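Long-range contacts in 2-dehydro-3-deoxy-D-arabinonate dehydratase (Sulfolobus solfataricus, PDB 2Q1A), which catalyses the magnesium-dependent removal of water from 2-dehydro-3-deoxy-D-arabinonate to give 2,5-dioxopentanoate, a step in the oxidation of pentoses to 2-oxoglutarate: residues 75-80 and 248-253; 81-86 and 227-232; 143-148 and 162-167; 234-239 and 252-257. All coordinates share one frame; numbering follows the deposited sequence.

Overall arrangement
All four contacts gather around the magnesium ion and the bound 2-ketobutyric acid. Interaction 3 supplies the three carboxylates that hold the metal and lies nearest the middle of the chain, its centre about 4 Å away. Strand 250-253 ties interactions 1 and 4 to it: interaction 1 pairs this strand with 76-80, interaction 4 sets helix 233-241 against it, and Thr253 OG1 stands 2.6 Å from Glu145 OE2 of interaction 3. Interaction 2 follows directly on strand 76-80, its centre about 18 Å from that of interaction 1, and meets interaction 4 through Ser82 OG and Thr254 O, 2.7 Å apart. Ile81 of interaction 2 and Thr256 of interaction 4 both donate backbone N-H groups to the ligand carboxylate.

Interaction 1: 75-80 and 248-253; sequences EVWGSG and DGTILT. With 2KT (2-ketobutyric acid), chain C.
Trp77 and Ile251 lead a ladder of four backbone hydrogen bonds between parallel strands 76-80 and 250-253. Ile251 N donates to Glu75 O and Trp77 N to Ile251 O (2.8 Å); Thr253 N then reaches Trp77 O (2.8 Å), and Ser79 N closes the series on Thr253 O with a more bent bond, 139° at the hydrogen.

Apolar contacts divide between the two faces. Val76 CG1 lies 4.3 Å from Ile251 CG2, while on the side of the sheet that carries Trp77, Leu252 CD1 lies 4.2 Å from Trp77 CB. Thr253 CG2, placed between its own backbone N and carbonyl carbon, packs 3.6 Å from Gly78 CA; the hydroxyl is thereby turned to Glu145.

Of the polar side chains, Glu75 steadies the indole: Trp77 NE1 donates to Glu75 OE1 at 3.0 Å, with the oxygen in the ring plane. Glu75 OE2 forms a salt bridge with Arg123 of the second subunit, so this end of the strand pair also joins the tetramer interface. At the other end Gly80 CA is 3.5 Å from OXT of 2-ketobutyric acid. The parallel pair is part of the buried beta core of the FAH fold, ending at the substrate pocket.

Interaction 2: 81-86 and 227-232; sequences ISYEMA and NKMRRK. With 2KT (2-ketobutyric acid), chain C.
The Tyr83 ring takes Met229 over one face: Met229 CA stands 4.1 Å from the ring centroid in a CH-pi contact, and Met229 CG lies above the same ring, offset toward its rim. This is loop-to-loop packing beside the substrate pocket of the FAH fold, joining the loop after strand 76-80 to the one that leads into helix 233-241. Farther along, the sulfur makes an oblique Met-aromatic contact, and Met229 CE ends 3.4 Å from Tyr83 OH. The terminal methyl reaches that hydroxyl because its chain runs extended through CG and SD and bends only at the last torsion (chi3 -69°). Lys228 O approaches Tyr83 CD2 obliquely, and Ala257 packs against the ring from outside the two segments.

The backbones are tied by Arg230 N, which donates to Ser82 O at 2.9 Å, tilted 21° from the carbonyl plane. Next to this bond Ser82 CB meets Arg231 CB, while Ser82 OG is hydrogen-bonded to Thr254 O and the Arg231 guanidinium turns away to a salt bridge with Glu235.

On the solvent side, Glu84 and Arg230 touch mainly through their aliphatic parts, Glu84 CG against Arg230 CG. Their carboxylate and guanidinium planes stand 89° apart, and Glu84 OE2 lies well out of the guanidinium plane, so any attraction is probably between charges alone, with no N-H pointing at the oxygen. At the buried end, Ile81 N donates an almost straight bond, 2.8 Å long, to OXT of 2-ketobutyric acid.

Interaction 3: 143-148 and 162-167; sequences EPELAV and MDDVSA. With MG (magnesium ion), chain B; 2KT (2-ketobutyric acid), chain C.
Glu143, Glu145 and Asp164 bring three carboxylates onto one magnesium ion near the open end of the antiparallel hairpin formed by strands 140-150 and 156-167, the metal site of this FAH-family enzyme. The tight part is the strand pairing. Glu145 and Met162 form a hydrogen-bonded pair, with N-H to carbonyl bonds in both directions, and Asp164 N adds another to Glu143 O (3.0 Å). Beyond them the packing thins to Ala147 CB on Met162 CB. A weak bond from Glu143 N to Asp163 OD1 lies on the side of the sheet where Pro144 and Asp163 project.

Toward the metal, polar groups replace close-packed carbon, and a water and the ligand complete the shell. Asp164 CG is anti to the backbone N (chi1 172°), which sets its carboxylate beside that of Glu143, the two pointing the same way with planes 78° apart. Their oxygens Glu143 OE2 and Asp164 OD2 approach to 2.9 Å, a closeness the shared cation would compensate. Second-shell groups hold the outer oxygens: Arg89 pairs with Glu143 OE1, Lys118 with Asp164 OD1, and Thr253 with Glu145 OE2. Lys182 NZ is hydrogen-bonded to the metal-bound Asp164 OD2. Magnesium is six-coordinate, bound by Glu143 OE2, Glu145 OE1, Asp164 OD2 and one water. The ligand gives magnesium its O3 at 2.2 Å and O at 2.4 Å.

Interaction 4: 234-239 and 252-257; sequences EEQIQY and LTTGTA. With 2KT (2-ketobutyric acid), chain C.
Helix 233-241 packs here on the end of strand 250-253 and on the loop that carries Thr256, a substrate-binding residue of the FAH-type active site. Gln236 and Leu252 make the central touch: Leu252 CD2 fits against the helix, 3.9 Å from Gln236 CB and equally near the backbone Ile237 N. Ile237 CG1 meets the same methyl at 4.0 Å, its side chain crossing that of Leu252 at a slant.

Beyond this apolar patch the Gln236 chain runs extended (chi2 176°) and carries its amide across the Thr254 side chain at about a right angle. Gln236 OE1 comes 3.3 Å from Thr254 CA and 3.5 Å from Thr254 CB, a contact of oxygen with carbon. The other end of the amide is anchored by a hydrogen bond from Gln236 NE2 to Arg231 O. Thr254 OG1 sits between its own backbone N and carbonyl carbon (chi1 65°) and is bonded to Leu146 O.

Past Gly255, Thr256 N donates to the carboxylate atom O of 2-ketobutyric acid at 2.9 Å, and Thr256 CG2 lies 3.7 Å from that oxygen. Thr256 OG1 is hydrogen-bonded to Pro144 O. Strand 250-253 runs between strands 76-80 and 140-150, and helix 233-241 packs on the side that carries Leu252, with Ile237 also reaching Leu150 and Ile156 of strand 156-167.

Interaction 1: 75-80 and 248-253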
# COMPACT_ATOMS: atom_id res chain seq x y z
N GLU A 75 -13.68 -13.44 -10.45
CA GLU A 75 -15.00 -13.72 -10.99
C GLU A 75 -15.24 -15.23 -11.06
O GLU A 75 -14.28 -16.01 -11.22
CB GLU A 75 -15.15 -13.11 -12.40
CG GLU A 75 -14.76 -11.64 -12.51
CD GLU A 75 -15.08 -11.02 -13.87
OE1 GLU A 75 -15.37 -11.77 -14.84
OE2 GLU A 75 -15.05 -9.78 -13.97
N VAL A 76 -16.50 -15.65 -10.92
CA VAL A 76 -16.89 -17.04 -11.16
C VAL A 76 -18.04 -17.07 -12.16
O VAL A 76 -19.04 -16.36 -11.99
CB VAL A 76 -17.31 -17.78 -9.85
CG1 VAL A 76 -17.54 -19.26 -10.12
CG2 VAL A 76 -16.26 -17.63 -8.77
N TRP A 77 -17.90 -17.88 -13.20
CA TRP A 77 -18.96 -18.05 -14.19
C TRP A 77 -19.37 -19.51 -14.31
O TRP A 77 -18.57 -20.43 -14.11
CB TRP A 77 -18.52 -17.55 -15.57
CG TRP A 77 -18.24 -16.08 -15.68
CD1 TRP A 77 -17.17 -15.42 -15.17
CD2 TRP A 77 -19.01 -15.10 -16.39
NE1 TRP A 77 -17.22 -14.09 -15.50
CE2 TRP A 77 -18.34 -13.87 -16.26
CE3 TRP A 77 -20.20 -15.15 -17.14
CZ2 TRP A 77 -18.83 -12.68 -16.82
CZ3 TRP A 77 -20.68 -13.98 -17.70
CH2 TRP A 77 -19.99 -12.76 -17.54
N GLY A 78 -20.64 -19.71 -14.67
CA GLY A 78 -21.20 -21.03 -14.86
C GLY A 78 -21.60 -21.33 -16.29
O GLY A 78 -21.87 -20.43 -17.08
N SER A 79 -21.63 -22.62 -16.61
CA SER A 79 -22.12 -23.09 -17.88
C SER A 79 -23.32 -23.98 -17.60
O SER A 79 -23.37 -24.65 -16.57
CB SER A 79 -21.04 -23.88 -18.60
OG SER A 79 -21.19 -23.75 -20.00
N GLY A 80 -24.30 -23.98 -18.50
CA GLY A 80 -25.53 -24.72 -18.27
C GLY A 80 -25.85 -25.77 -19.32
O GLY A 80 -25.54 -25.59 -20.50
N ASP A 248 -7.14 -12.73 -14.57
CA ASP A 248 -6.39 -13.94 -14.19
C ASP A 248 -6.98 -14.55 -12.92
O ASP A 248 -7.19 -13.85 -11.93
CB ASP A 248 -4.91 -13.62 -13.93
CG ASP A 248 -4.19 -13.11 -15.16
OD1 ASP A 248 -4.41 -13.65 -16.27
OD2 ASP A 248 -3.39 -12.17 -15.00
N GLY A 249 -7.23 -15.86 -12.98
CA GLY A 249 -7.70 -16.59 -11.81
C GLY A 249 -9.20 -16.77 -11.78
O GLY A 249 -9.74 -17.29 -10.80
N THR A 250 -9.88 -16.32 -12.84
CA THR A 250 -11.31 -16.57 -13.05
C THR A 250 -11.60 -18.08 -13.03
O THR A 250 -10.79 -18.89 -13.50
CB THR A 250 -11.80 -15.94 -14.39
OG1 THR A 250 -11.81 -14.51 -14.29
CG2 THR A 250 -13.21 -16.42 -14.78
N ILE A 251 -12.76 -18.44 -12.49
CA ILE A 251 -13.19 -19.83 -12.49
C ILE A 251 -14.44 -20.00 -13.35
O ILE A 251 -15.41 -19.24 -13.22
CB ILE A 251 -13.45 -20.38 -11.06
CG1 ILE A 251 -12.14 -20.53 -10.29
CG2 ILE A 251 -14.16 -21.72 -11.12
CD1 ILE A 251 -12.30 -21.03 -8.85
N LEU A 252 -14.38 -20.99 -14.24
CA LEU A 252 -15.54 -21.45 -14.98
C LEU A 252 -15.98 -22.83 -14.48
O LEU A 252 -15.19 -23.79 -14.48
CB LEU A 252 -15.25 -21.51 -16.49
CG LEU A 252 -16.34 -22.08 -17.42
CD1 LEU A 252 -17.64 -21.30 -17.32
CD2 LEU A 252 -15.86 -22.11 -18.86
N THR A 253 -17.23 -22.92 -14.06
CA THR A 253 -17.81 -24.20 -13.67
C THR A 253 -18.65 -24.79 -14.81
O THR A 253 -19.53 -24.12 -15.36
CB THR A 253 -18.57 -24.12 -12.31
OG1 THR A 253 -18.95 -25.43 -11.90
CG2 THR A 253 -19.80 -23.22 -12.38
C4 2KT C . -28.40 -23.96 -15.08
C3 2KT C . -27.82 -25.02 -15.55
C2 2KT C . -26.86 -25.45 -14.83
O3 2KT C . -26.46 -24.81 -13.85
C 2KT C . -26.27 -26.61 -15.14
OXT 2KT C . -26.65 -27.27 -16.12
O 2KT C . -25.32 -27.01 -14.42

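Interaction 2: 81-86 and 227-232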
# COMPACT_ATOMS: atom_id res chain seq x y z
N ILE A 81 -26.48 -26.86 -18.87
CA ILE A 81 -27.01 -27.91 -19.75
C ILE A 81 -25.94 -28.51 -20.67
O ILE A 81 -26.05 -28.46 -21.90
CB ILE A 81 -28.27 -27.43 -20.55
CG1 ILE A 81 -29.19 -26.54 -19.69
CG2 ILE A 81 -29.05 -28.60 -21.15
CD1 ILE A 81 -29.77 -27.21 -18.44
N SER A 82 -24.90 -29.09 -20.07
CA SER A 82 -23.76 -29.63 -20.82
C SER A 82 -23.71 -31.17 -20.82
O SER A 82 -22.74 -31.76 -21.30
CB SER A 82 -22.45 -29.04 -20.29
OG SER A 82 -22.30 -29.26 -18.90
N TYR A 83 -24.75 -31.80 -20.28
CA TYR A 83 -24.86 -33.26 -20.26
C TYR A 83 -26.15 -33.72 -20.94
O TYR A 83 -27.12 -32.96 -21.00
CB TYR A 83 -24.82 -33.78 -18.82
CG TYR A 83 -23.46 -33.74 -18.17
CD1 TYR A 83 -23.00 -32.59 -17.53
CD2 TYR A 83 -22.62 -34.86 -18.19
CE1 TYR A 83 -21.75 -32.55 -16.93
CE2 TYR A 83 -21.37 -34.83 -17.58
CZ TYR A 83 -20.94 -33.67 -16.95
OH TYR A 83 -19.70 -33.63 -16.35
N GLU A 84 -26.15 -34.95 -21.45
CA GLU A 84 -27.29 -35.50 -22.18
C GLU A 84 -28.61 -35.42 -21.41
O GLU A 84 -29.62 -34.97 -21.96
CB GLU A 84 -27.03 -36.95 -22.62
CG GLU A 84 -25.91 -37.10 -23.65
CD GLU A 84 -25.99 -38.38 -24.47
OE1 GLU A 84 -26.63 -39.36 -24.02
OE2 GLU A 84 -25.39 -38.41 -25.57
N MET A 85 -28.58 -35.83 -20.14
CA MET A 85 -29.78 -35.88 -19.31
C MET A 85 -30.30 -34.49 -18.92
O MET A 85 -31.47 -34.34 -18.55
CB MET A 85 -29.57 -36.75 -18.06
CG MET A 85 -28.58 -36.21 -17.01
SD MET A 85 -29.11 -34.74 -16.08
CE MET A 85 -30.68 -35.27 -15.37
N ALA A 86 -29.41 -33.50 -19.00
CA ALA A 86 -29.72 -32.12 -18.57
C ALA A 86 -30.85 -31.44 -19.36
O ALA A 86 -31.37 -30.41 -18.93
CB ALA A 86 -28.44 -31.27 -18.57
N ASN A 227 -17.11 -38.55 -19.11
CA ASN A 227 -17.23 -39.03 -20.48
C ASN A 227 -18.65 -38.87 -21.04
O ASN A 227 -18.90 -39.17 -22.21
CB ASN A 227 -16.72 -40.48 -20.61
CG ASN A 227 -17.46 -41.46 -19.70
OD1 ASN A 227 -18.66 -41.32 -19.44
ND2 ASN A 227 -16.74 -42.46 -19.22
N LYS A 228 -19.56 -38.39 -20.20
CA LYS A 228 -20.94 -38.16 -20.61
C LYS A 228 -21.22 -36.69 -20.94
O LYS A 228 -22.34 -36.34 -21.35
CB LYS A 228 -21.91 -38.67 -19.53
CG LYS A 228 -21.87 -40.19 -19.34
CD LYS A 228 -22.84 -40.64 -18.25
CE LYS A 228 -22.32 -41.88 -17.51
NZ LYS A 228 -23.08 -42.13 -16.24
N MET A 229 -20.21 -35.84 -20.77
CA MET A 229 -20.31 -34.41 -21.10
C MET A 229 -20.33 -34.23 -22.61
O MET A 229 -19.39 -34.65 -23.30
CB MET A 229 -19.14 -33.64 -20.48
CG MET A 229 -19.41 -32.16 -20.21
SD MET A 229 -17.93 -31.19 -19.82
CE MET A 229 -17.48 -31.82 -18.21
N ARG A 230 -21.40 -33.63 -23.13
CA ARG A 230 -21.57 -33.47 -24.59
C ARG A 230 -21.10 -32.12 -25.14
O ARG A 230 -20.86 -31.99 -26.34
CB ARG A 230 -23.03 -33.73 -25.00
CG ARG A 230 -23.54 -35.15 -24.74
CD ARG A 230 -22.94 -36.20 -25.68
NE ARG A 230 -21.71 -36.78 -25.14
CZ ARG A 230 -21.02 -37.78 -25.69
NH1 ARG A 230 -21.43 -38.35 -26.83
NH2 ARG A 230 -19.92 -38.22 -25.10
N ARG A 231 -20.99 -31.12 -24.27
CA ARG A 231 -20.48 -29.81 -24.65
C ARG A 231 -19.08 -29.65 -24.07
O ARG A 231 -18.91 -29.55 -22.85
CB ARG A 231 -21.41 -28.71 -24.12
CG ARG A 231 -21.04 -27.30 -24.53
CD ARG A 231 -21.58 -26.94 -25.90
NE ARG A 231 -23.03 -26.75 -25.88
CZ ARG A 231 -23.71 -26.08 -26.80
NH1 ARG A 231 -25.03 -25.97 -26.69
NH2 ARG A 231 -23.08 -25.50 -27.82
N LYS A 232 -18.07 -29.66 -24.94
CA LYS A 232 -16.68 -29.60 -24.47
C LYS A 232 -16.32 -28.28 -23.79
O LYS A 232 -16.93 -27.24 -24.05
CB LYS A 232 -15.68 -29.99 -25.58
CG LYS A 232 -15.93 -29.39 -26.96
CD LYS A 232 -15.46 -30.34 -28.07
CE LYS A 232 -13.94 -30.59 -28.02
NZ LYS A 232 -13.54 -31.76 -28.84
C4 2KT C . -28.40 -23.96 -15.08
C3 2KT C . -27.82 -25.02 -15.55
C2 2KT C . -26.86 -25.45 -14.83
O3 2KT C . -26.46 -24.81 -13.85
C 2KT C . -26.27 -26.61 -15.14
OXT 2KT C . -26.65 -27.27 -16.12
O 2KT C . -25.32 -27.01 -14.42

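Interaction 3: 143-148 and 162-167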
# COMPACT_ATOMS: atom_id res chain seq x y z
N GLU A 143 -25.16 -28.51 -6.95
CA GLU A 143 -24.81 -29.02 -8.27
C GLU A 143 -23.31 -29.36 -8.34
O GLU A 143 -22.46 -28.47 -8.41
CB GLU A 143 -25.23 -28.03 -9.36
CG GLU A 143 -26.75 -27.82 -9.47
CD GLU A 143 -27.18 -26.97 -10.67
OE1 GLU A 143 -28.40 -26.72 -10.83
OE2 GLU A 143 -26.29 -26.54 -11.45
N PRO A 144 -22.99 -30.67 -8.30
CA PRO A 144 -21.60 -31.11 -8.35
C PRO A 144 -21.03 -30.92 -9.74
O PRO A 144 -21.55 -31.47 -10.70
CB PRO A 144 -21.69 -32.61 -8.01
CG PRO A 144 -23.07 -33.01 -8.37
CD PRO A 144 -23.94 -31.79 -8.19
N GLU A 145 -19.97 -30.12 -9.84
CA GLU A 145 -19.42 -29.74 -11.14
C GLU A 145 -17.90 -29.72 -11.15
O GLU A 145 -17.26 -29.38 -10.14
CB GLU A 145 -19.96 -28.37 -11.55
CG GLU A 145 -21.49 -28.26 -11.54
CD GLU A 145 -22.02 -27.01 -12.21
OE1 GLU A 145 -23.24 -26.75 -12.09
OE2 GLU A 145 -21.24 -26.28 -12.88
N LEU A 146 -17.31 -30.09 -12.28
CA LEU A 146 -15.90 -29.86 -12.53
C LEU A 146 -15.73 -28.40 -12.97
O LEU A 146 -16.49 -27.89 -13.80
CB LEU A 146 -15.37 -30.81 -13.60
CG LEU A 146 -13.93 -30.61 -14.08
CD1 LEU A 146 -12.93 -31.04 -13.02
CD2 LEU A 146 -13.68 -31.38 -15.38
N ALA A 147 -14.73 -27.73 -12.40
CA ALA A 147 -14.48 -26.33 -12.69
C ALA A 147 -13.03 -26.08 -13.07
O ALA A 147 -12.12 -26.69 -12.50
CB ALA A 147 -14.88 -25.47 -11.51
N VAL A 148 -12.82 -25.19 -14.04
CA VAL A 148 -11.47 -24.82 -14.45
C VAL A 148 -11.07 -23.45 -13.90
O VAL A 148 -11.91 -22.55 -13.78
CB VAL A 148 -11.30 -24.84 -16.00
CG1 VAL A 148 -11.22 -26.27 -16.52
CG2 VAL A 148 -12.42 -24.06 -16.70
N MET A 162 -16.43 -27.74 -7.86
CA MET A 162 -17.34 -26.66 -7.48
C MET A 162 -18.75 -27.16 -7.21
O MET A 162 -19.24 -28.10 -7.84
CB MET A 162 -17.37 -25.54 -8.54
CG MET A 162 -18.14 -24.28 -8.09
SD MET A 162 -17.80 -22.77 -9.03
CE MET A 162 -16.28 -22.22 -8.26
N ASP A 163 -19.39 -26.48 -6.27
CA ASP A 163 -20.79 -26.67 -5.97
C ASP A 163 -21.58 -25.44 -6.44
O ASP A 163 -21.57 -24.39 -5.78
CB ASP A 163 -20.94 -26.90 -4.47
CG ASP A 163 -22.35 -27.28 -4.07
OD1 ASP A 163 -23.27 -27.18 -4.90
OD2 ASP A 163 -22.53 -27.69 -2.89
N ASP A 164 -22.26 -25.57 -7.57
CA ASP A 164 -23.16 -24.52 -8.06
C ASP A 164 -24.50 -24.58 -7.32
O ASP A 164 -25.50 -25.11 -7.82
CB ASP A 164 -23.30 -24.61 -9.60
CG ASP A 164 -24.36 -23.67 -10.17
OD1 ASP A 164 -24.68 -22.63 -9.56
OD2 ASP A 164 -24.89 -23.98 -11.26
N VAL A 165 -24.52 -24.04 -6.11
CA VAL A 165 -25.72 -24.05 -5.27
C VAL A 165 -26.86 -23.29 -5.95
O VAL A 165 -26.71 -22.12 -6.31
CB VAL A 165 -25.42 -23.49 -3.85
CG1 VAL A 165 -26.58 -23.73 -2.91
CG2 VAL A 165 -24.16 -24.14 -3.28
N SER A 166 -28.00 -23.95 -6.14
CA SER A 166 -29.12 -23.37 -6.91
C SER A 166 -30.48 -23.45 -6.21
O SER A 166 -30.94 -24.54 -5.85
CB SER A 166 -29.23 -24.04 -8.29
OG SER A 166 -27.96 -24.21 -8.90
N ALA A 167 -31.13 -22.29 -6.02
CA ALA A 167 -32.54 -22.23 -5.59
C ALA A 167 -33.45 -22.65 -6.75
O ALA A 167 -34.06 -21.81 -7.42
CB ALA A 167 -32.90 -20.84 -5.08
MG MG B . -24.85 -25.57 -12.55
C4 2KT C . -28.40 -23.96 -15.08
C3 2KT C . -27.82 -25.02 -15.55
C2 2KT C . -26.86 -25.45 -14.83
O3 2KT C . -26.46 -24.81 -13.85
C 2KT C . -26.27 -26.61 -15.14
OXT 2KT C . -26.65 -27.27 -16.12
O 2KT C . -25.32 -27.01 -14.42
O HOH W 1 -23.27 -24.84 -13.91

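Interaction 4: 234-239 and 252-257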
# COMPACT_ATOMS: atom_id res chain seq x y z
N GLU A 234 -13.54 -26.33 -23.84
CA GLU A 234 -12.95 -25.32 -24.73
C GLU A 234 -13.98 -24.44 -25.44
O GLU A 234 -13.73 -23.26 -25.69
CB GLU A 234 -12.04 -25.99 -25.75
CG GLU A 234 -10.86 -25.13 -26.20
CD GLU A 234 -9.77 -25.94 -26.91
OE1 GLU A 234 -10.09 -26.68 -27.87
OE2 GLU A 234 -8.58 -25.82 -26.51
N GLU A 235 -15.14 -25.01 -25.77
CA GLU A 235 -16.21 -24.27 -26.41
C GLU A 235 -16.90 -23.34 -25.41
O GLU A 235 -17.32 -22.23 -25.76
CB GLU A 235 -17.22 -25.23 -27.04
CG GLU A 235 -18.25 -24.59 -27.97
CD GLU A 235 -19.18 -25.63 -28.61
OE1 GLU A 235 -18.67 -26.55 -29.29
OE2 GLU A 235 -20.42 -25.51 -28.45
N GLN A 236 -17.01 -23.82 -24.17
CA GLN A 236 -17.57 -23.03 -23.07
C GLN A 236 -16.67 -21.82 -22.79
O GLN A 236 -17.16 -20.70 -22.63
CB GLN A 236 -17.71 -23.89 -21.81
CG GLN A 236 -18.65 -25.08 -21.93
CD GLN A 236 -18.68 -25.95 -20.68
OE1 GLN A 236 -18.67 -25.45 -19.55
NE2 GLN A 236 -18.70 -27.26 -20.87
N ILE A 237 -15.36 -22.07 -22.75
CA ILE A 237 -14.36 -21.01 -22.59
C ILE A 237 -14.47 -20.00 -23.72
O ILE A 237 -14.47 -18.79 -23.48
CB ILE A 237 -12.93 -21.59 -22.55
CG1 ILE A 237 -12.73 -22.45 -21.30
CG2 ILE A 237 -11.89 -20.46 -22.62
CD1 ILE A 237 -11.46 -23.28 -21.30
N GLN A 238 -14.57 -20.51 -24.95
CA GLN A 238 -14.67 -19.69 -26.15
C GLN A 238 -15.79 -18.66 -26.06
O GLN A 238 -15.58 -17.48 -26.36
CB GLN A 238 -14.86 -20.59 -27.38
CG GLN A 238 -14.84 -19.87 -28.73
CD GLN A 238 -15.36 -20.73 -29.90
OE1 GLN A 238 -15.32 -20.31 -31.05
NE2 GLN A 238 -15.86 -21.93 -29.59
N TYR A 239 -16.97 -19.09 -25.62
CA TYR A 239 -18.12 -18.20 -25.57
C TYR A 239 -18.08 -17.25 -24.38
O TYR A 239 -18.61 -16.13 -24.45
CB TYR A 239 -19.43 -19.01 -25.60
CG TYR A 239 -19.86 -19.38 -27.01
CD1 TYR A 239 -19.27 -20.45 -27.68
CD2 TYR A 239 -20.85 -18.64 -27.67
CE1 TYR A 239 -19.65 -20.78 -28.98
CE2 TYR A 239 -21.23 -18.97 -28.97
CZ TYR A 239 -20.63 -20.04 -29.62
OH TYR A 239 -21.00 -20.37 -30.90
N LEU A 252 -14.38 -20.99 -14.24
CA LEU A 252 -15.54 -21.45 -14.98
C LEU A 252 -15.98 -22.83 -14.48
O LEU A 252 -15.19 -23.79 -14.48
CB LEU A 252 -15.25 -21.51 -16.49
CG LEU A 252 -16.34 -22.08 -17.42
CD1 LEU A 252 -17.64 -21.30 -17.32
CD2 LEU A 252 -15.86 -22.11 -18.86
N THR A 253 -17.23 -22.92 -14.06
CA THR A 253 -17.81 -24.20 -13.67
C THR A 253 -18.65 -24.79 -14.81
O THR A 253 -19.53 -24.12 -15.36
CB THR A 253 -18.57 -24.12 -12.31
OG1 THR A 253 -18.95 -25.43 -11.90
CG2 THR A 253 -19.80 -23.22 -12.38
N THR A 254 -18.36 -26.05 -15.16
CA THR A 254 -18.75 -26.62 -16.45
C THR A 254 -20.13 -27.29 -16.58
O THR A 254 -20.42 -27.91 -17.60
CB THR A 254 -17.67 -27.59 -16.97
OG1 THR A 254 -17.58 -28.72 -16.10
CG2 THR A 254 -16.31 -26.89 -17.04
N GLY A 255 -20.98 -27.15 -15.56
CA GLY A 255 -22.32 -27.76 -15.60
C GLY A 255 -22.43 -29.10 -14.88
O GLY A 255 -21.44 -29.84 -14.78
N THR A 256 -23.62 -29.41 -14.37
CA THR A 256 -23.84 -30.64 -13.60
C THR A 256 -24.59 -31.74 -14.35
O THR A 256 -25.35 -31.47 -15.29
CB THR A 256 -24.56 -30.36 -12.26
OG1 THR A 256 -24.42 -31.50 -11.40
CG2 THR A 256 -26.05 -30.07 -12.47
N ALA A 257 -24.38 -32.98 -13.92
CA ALA A 257 -25.11 -34.14 -14.45
C ALA A 257 -25.92 -34.86 -13.36
O ALA A 257 -26.74 -35.73 -13.67
CB ALA A 257 -24.16 -35.10 -15.11
C4 2KT C . -28.40 -23.96 -15.08
C3 2KT C . -27.82 -25.02 -15.55
C2 2KT C . -26.86 -25.45 -14.83
O3 2KT C . -26.46 -24.81 -13.85
C 2KT C . -26.27 -26.61 -15.14
OXT 2KT C . -26.65 -27.27 -16.12
O 2KT C . -25.32 -27.01 -14.42